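Local coordinates for protein threonine phosphate decarboxylase-like enzyme (Sulfurospirillum multivorans, PDB 6OUX) that decarboxylates L-serine O-phosphate to ethanolamine O-phosphate with pyridoxal phosphate as cofactor, a step in norcobamide biosynthesis, at residues Leu116-Pro129 / Phe137-Leu149. Numbering follows the deposited sequence.
Sequences LQQEEVQKVALMIP and FVGKGCEVVYFPL
L126 and V145 meet through the backbone: L126 N donates to V145 O over 2.9 Å, one of seven hydrogen bonds that zip parallel strands 123-128 and 143-148 together. On one face, L126 lies alongside Y146, with L126 CD1 3.9 Å from Y146 CE1 and 3.8 Å from V144 CG1. On the other, the extended K123 chain, CG anti to the backbone N (chi1 -175°), runs across V145, its CE 3.9 Å from V145 CG1, and leaves NZ in a long salt bridge, 4.0 Å, to E143 OE1; NZ has its stronger salt bridge with OE1 of E169, on helix 159-169. With an alanine here, E169 would probably lose its salt-bridge partner, and E143 its more distant one. Within this chain, strand 143-148 is an outermost strand of the seven-stranded mixed sheet in the fold-type I (aspartate aminotransferase-like) large domain of PLP enzymes, and 123-128 joins it to strand 173-177. Before the strands, water 1 accepts from G139 N (2.8 Å), with L116 O and V121 O also within its reach. At the far end cis-proline P129 packs CD on L149 CB at 4.0 Å, while P129 O takes a hydrogen bond from N180, next to the substrate-binding N181.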
# COMPACT_ATOMS: atom_id res chain seq x y z
N LEU A 116 -11.10 -10.09 8.84
CA LEU A 116 -12.38 -9.99 9.50
C LEU A 116 -13.51 -9.67 8.51
O LEU A 116 -14.69 -9.91 8.83
CB LEU A 116 -12.32 -8.95 10.61
CG LEU A 116 -11.45 -9.26 11.83
CD1 LEU A 116 -11.60 -8.13 12.85
CD2 LEU A 116 -11.75 -10.55 12.55
N GLN A 117 -13.18 -9.16 7.33
CA GLN A 117 -14.18 -8.89 6.31
C GLN A 117 -14.65 -10.15 5.54
O GLN A 117 -15.51 -10.08 4.67
CB GLN A 117 -13.61 -7.93 5.25
CG GLN A 117 -13.55 -6.47 5.64
CD GLN A 117 -12.77 -5.65 4.58
OE1 GLN A 117 -11.80 -6.12 3.98
NE2 GLN A 117 -13.21 -4.42 4.35
N GLN A 118 -14.04 -11.28 5.78
CA GLN A 118 -14.36 -12.44 4.96
C GLN A 118 -15.74 -12.92 5.41
O GLN A 118 -16.14 -12.70 6.58
CB GLN A 118 -13.29 -13.53 5.10
CG GLN A 118 -11.85 -13.05 4.83
CD GLN A 118 -11.61 -12.55 3.40
OE1 GLN A 118 -11.53 -11.32 3.10
NE2 GLN A 118 -11.47 -13.51 2.51
N GLU A 119 -16.48 -13.58 4.51
CA GLU A 119 -17.85 -13.98 4.87
C GLU A 119 -17.97 -15.10 5.90
O GLU A 119 -18.95 -15.17 6.63
CB GLU A 119 -18.71 -14.23 3.62
CG GLU A 119 -18.34 -15.44 2.78
CD GLU A 119 -19.18 -15.52 1.50
OE1 GLU A 119 -20.17 -14.73 1.38
OE2 GLU A 119 -18.86 -16.36 0.63
N GLU A 120 -16.95 -15.93 6.06
CA GLU A 120 -17.00 -16.95 7.13
C GLU A 120 -17.04 -16.32 8.51
O GLU A 120 -17.44 -16.96 9.45
CB GLU A 120 -15.79 -17.90 7.15
CG GLU A 120 -15.27 -18.31 5.79
CD GLU A 120 -14.31 -17.27 5.25
OE1 GLU A 120 -13.20 -17.10 5.86
OE2 GLU A 120 -14.72 -16.62 4.24
N VAL A 121 -16.55 -15.08 8.63
CA VAL A 121 -16.45 -14.42 9.91
C VAL A 121 -17.83 -13.86 10.32
O VAL A 121 -18.25 -12.83 9.84
CB VAL A 121 -15.39 -13.30 9.88
CG1 VAL A 121 -15.25 -12.64 11.27
CG2 VAL A 121 -14.08 -13.82 9.36
N GLN A 122 -18.52 -14.55 11.22
CA GLN A 122 -19.88 -14.19 11.63
C GLN A 122 -20.05 -13.91 13.14
O GLN A 122 -21.04 -13.31 13.56
CB GLN A 122 -20.82 -15.34 11.26
CG GLN A 122 -20.99 -15.51 9.77
CD GLN A 122 -21.58 -14.28 9.11
OE1 GLN A 122 -21.14 -13.87 8.02
NE2 GLN A 122 -22.59 -13.66 9.74
N LYS A 123 -19.11 -14.36 13.95
CA LYS A 123 -19.08 -13.88 15.33
C LYS A 123 -17.62 -13.80 15.68
O LYS A 123 -16.92 -14.77 15.52
CB LYS A 123 -19.79 -14.81 16.24
CG LYS A 123 -19.92 -14.38 17.65
CD LYS A 123 -20.94 -15.28 18.37
CE LYS A 123 -21.27 -14.71 19.72
NZ LYS A 123 -22.15 -15.58 20.54
N VAL A 124 -17.20 -12.65 16.21
CA VAL A 124 -15.79 -12.40 16.60
C VAL A 124 -15.71 -11.89 18.05
O VAL A 124 -16.58 -11.11 18.50
CB VAL A 124 -15.13 -11.42 15.62
CG1 VAL A 124 -15.86 -10.11 15.59
CG2 VAL A 124 -13.62 -11.28 15.89
N ALA A 125 -14.77 -12.45 18.80
CA ALA A 125 -14.48 -12.02 20.17
C ALA A 125 -13.22 -11.14 20.15
O ALA A 125 -12.15 -11.57 19.66
CB ALA A 125 -14.31 -13.19 21.11
N LEU A 126 -13.40 -9.92 20.63
CA LEU A 126 -12.30 -8.93 20.84
C LEU A 126 -12.14 -8.63 22.31
O LEU A 126 -13.10 -8.77 23.10
CB LEU A 126 -12.60 -7.63 20.13
CG LEU A 126 -13.01 -7.68 18.66
CD1 LEU A 126 -13.32 -6.25 18.19
CD2 LEU A 126 -11.86 -8.24 17.85
N MET A 127 -10.95 -8.20 22.70
CA MET A 127 -10.76 -7.71 24.07
C MET A 127 -10.95 -6.21 24.09
O MET A 127 -10.76 -5.52 23.08
CB MET A 127 -9.38 -8.09 24.61
CG MET A 127 -9.12 -9.60 24.79
SD MET A 127 -7.34 -9.74 25.20
CE MET A 127 -6.45 -9.15 23.70
N ILE A 128 -11.22 -5.69 25.27
CA ILE A 128 -11.33 -4.27 25.50
C ILE A 128 -10.59 -3.95 26.81
O ILE A 128 -10.76 -4.65 27.82
CB ILE A 128 -12.85 -3.92 25.57
CG1 ILE A 128 -13.09 -2.45 25.80
CG2 ILE A 128 -13.51 -4.63 26.74
CD1 ILE A 128 -14.57 -2.12 25.90
N PRO A 129 -9.75 -2.88 26.83
CA PRO A 129 -9.44 -1.98 25.79
C PRO A 129 -8.43 -2.46 24.79
O PRO A 129 -7.57 -3.23 25.12
CB PRO A 129 -8.85 -0.79 26.52
CG PRO A 129 -8.32 -1.33 27.74
CD PRO A 129 -9.22 -2.42 28.11
N PHE A 137 -14.81 -3.35 10.66
CA PHE A 137 -14.38 -4.11 9.50
C PHE A 137 -15.09 -5.44 9.28
O PHE A 137 -14.94 -6.05 8.23
CB PHE A 137 -12.87 -4.13 9.54
CG PHE A 137 -12.29 -2.75 9.41
CD1 PHE A 137 -12.16 -2.16 8.14
CD2 PHE A 137 -11.98 -2.00 10.53
CE1 PHE A 137 -11.67 -0.88 7.99
CE2 PHE A 137 -11.48 -0.70 10.39
CZ PHE A 137 -11.32 -0.15 9.12
N VAL A 138 -15.92 -5.84 10.24
CA VAL A 138 -16.66 -7.08 10.12
C VAL A 138 -17.85 -6.83 9.18
O VAL A 138 -18.29 -5.68 9.03
CB VAL A 138 -17.16 -7.62 11.49
CG1 VAL A 138 -16.00 -7.75 12.49
CG2 VAL A 138 -18.30 -6.79 12.08
N GLY A 139 -18.37 -7.88 8.55
CA GLY A 139 -19.57 -7.79 7.70
C GLY A 139 -20.80 -7.43 8.48
O GLY A 139 -20.87 -7.64 9.69
N LYS A 140 -21.81 -6.90 7.79
CA LYS A 140 -22.99 -6.37 8.47
C LYS A 140 -23.80 -7.40 9.28
O LYS A 140 -24.36 -7.06 10.31
CB LYS A 140 -23.88 -5.59 7.49
CG LYS A 140 -24.50 -6.42 6.37
CD LYS A 140 -25.31 -5.54 5.42
CE LYS A 140 -26.62 -6.22 5.06
NZ LYS A 140 -27.46 -5.43 4.12
N GLY A 141 -23.84 -8.65 8.82
CA GLY A 141 -24.42 -9.71 9.65
C GLY A 141 -23.62 -10.08 10.92
O GLY A 141 -24.16 -10.67 11.84
N CYS A 142 -22.35 -9.70 10.98
CA CYS A 142 -21.42 -10.28 11.95
C CYS A 142 -21.64 -9.70 13.32
O CYS A 142 -21.75 -8.49 13.48
CB CYS A 142 -19.98 -10.02 11.51
SG CYS A 142 -18.71 -10.75 12.57
N GLU A 143 -21.71 -10.56 14.29
CA GLU A 143 -21.72 -10.16 15.69
C GLU A 143 -20.30 -9.91 16.23
O GLU A 143 -19.36 -10.60 15.84
CB GLU A 143 -22.32 -11.28 16.50
CG GLU A 143 -23.75 -11.65 16.12
CD GLU A 143 -24.33 -12.74 17.01
OE1 GLU A 143 -23.84 -12.92 18.15
OE2 GLU A 143 -25.28 -13.41 16.57
N VAL A 144 -20.16 -8.94 17.13
CA VAL A 144 -18.90 -8.70 17.89
C VAL A 144 -19.21 -8.85 19.39
O VAL A 144 -20.18 -8.28 19.85
CB VAL A 144 -18.34 -7.31 17.58
CG1 VAL A 144 -16.99 -7.09 18.25
CG2 VAL A 144 -18.19 -7.12 16.07
N VAL A 145 -18.44 -9.63 20.11
CA VAL A 145 -18.53 -9.74 21.60
C VAL A 145 -17.17 -9.31 22.21
O VAL A 145 -16.12 -9.46 21.55
CB VAL A 145 -18.93 -11.14 22.07
CG1 VAL A 145 -20.40 -11.41 21.69
CG2 VAL A 145 -18.00 -12.23 21.53
N TYR A 146 -17.19 -8.74 23.40
CA TYR A 146 -16.00 -8.09 23.97
C TYR A 146 -15.70 -8.78 25.25
O TYR A 146 -16.61 -8.99 26.01
CB TYR A 146 -16.27 -6.58 24.24
CG TYR A 146 -16.33 -5.78 22.99
CD1 TYR A 146 -15.15 -5.38 22.35
CD2 TYR A 146 -17.54 -5.51 22.37
CE1 TYR A 146 -15.19 -4.64 21.18
CE2 TYR A 146 -17.59 -4.82 21.17
CZ TYR A 146 -16.41 -4.35 20.60
OH TYR A 146 -16.43 -3.63 19.43
N PHE A 147 -14.48 -9.22 25.45
CA PHE A 147 -13.98 -9.62 26.78
C PHE A 147 -13.33 -8.38 27.49
O PHE A 147 -12.41 -7.80 26.93
CB PHE A 147 -12.93 -10.74 26.61
CG PHE A 147 -12.43 -11.28 27.93
CD1 PHE A 147 -13.18 -12.20 28.63
CD2 PHE A 147 -11.24 -10.83 28.47
CE1 PHE A 147 -12.78 -12.66 29.85
CE2 PHE A 147 -10.81 -11.30 29.70
CZ PHE A 147 -11.58 -12.22 30.39
N PRO A 148 -13.83 -7.96 28.68
CA PRO A 148 -13.29 -6.75 29.34
C PRO A 148 -12.07 -7.04 30.14
O PRO A 148 -12.11 -7.89 30.96
CB PRO A 148 -14.44 -6.31 30.26
CG PRO A 148 -15.15 -7.60 30.57
CD PRO A 148 -15.12 -8.37 29.30
N LEU A 149 -10.96 -6.40 29.82
CA LEU A 149 -9.78 -6.45 30.70
C LEU A 149 -10.10 -5.56 31.89
O LEU A 149 -10.74 -4.53 31.75
CB LEU A 149 -8.54 -5.88 30.02
CG LEU A 149 -7.70 -6.73 29.07
CD1 LEU A 149 -8.05 -8.21 29.00
CD2 LEU A 149 -7.48 -6.08 27.72
O HOH W 1 -17.21 -10.44 8.38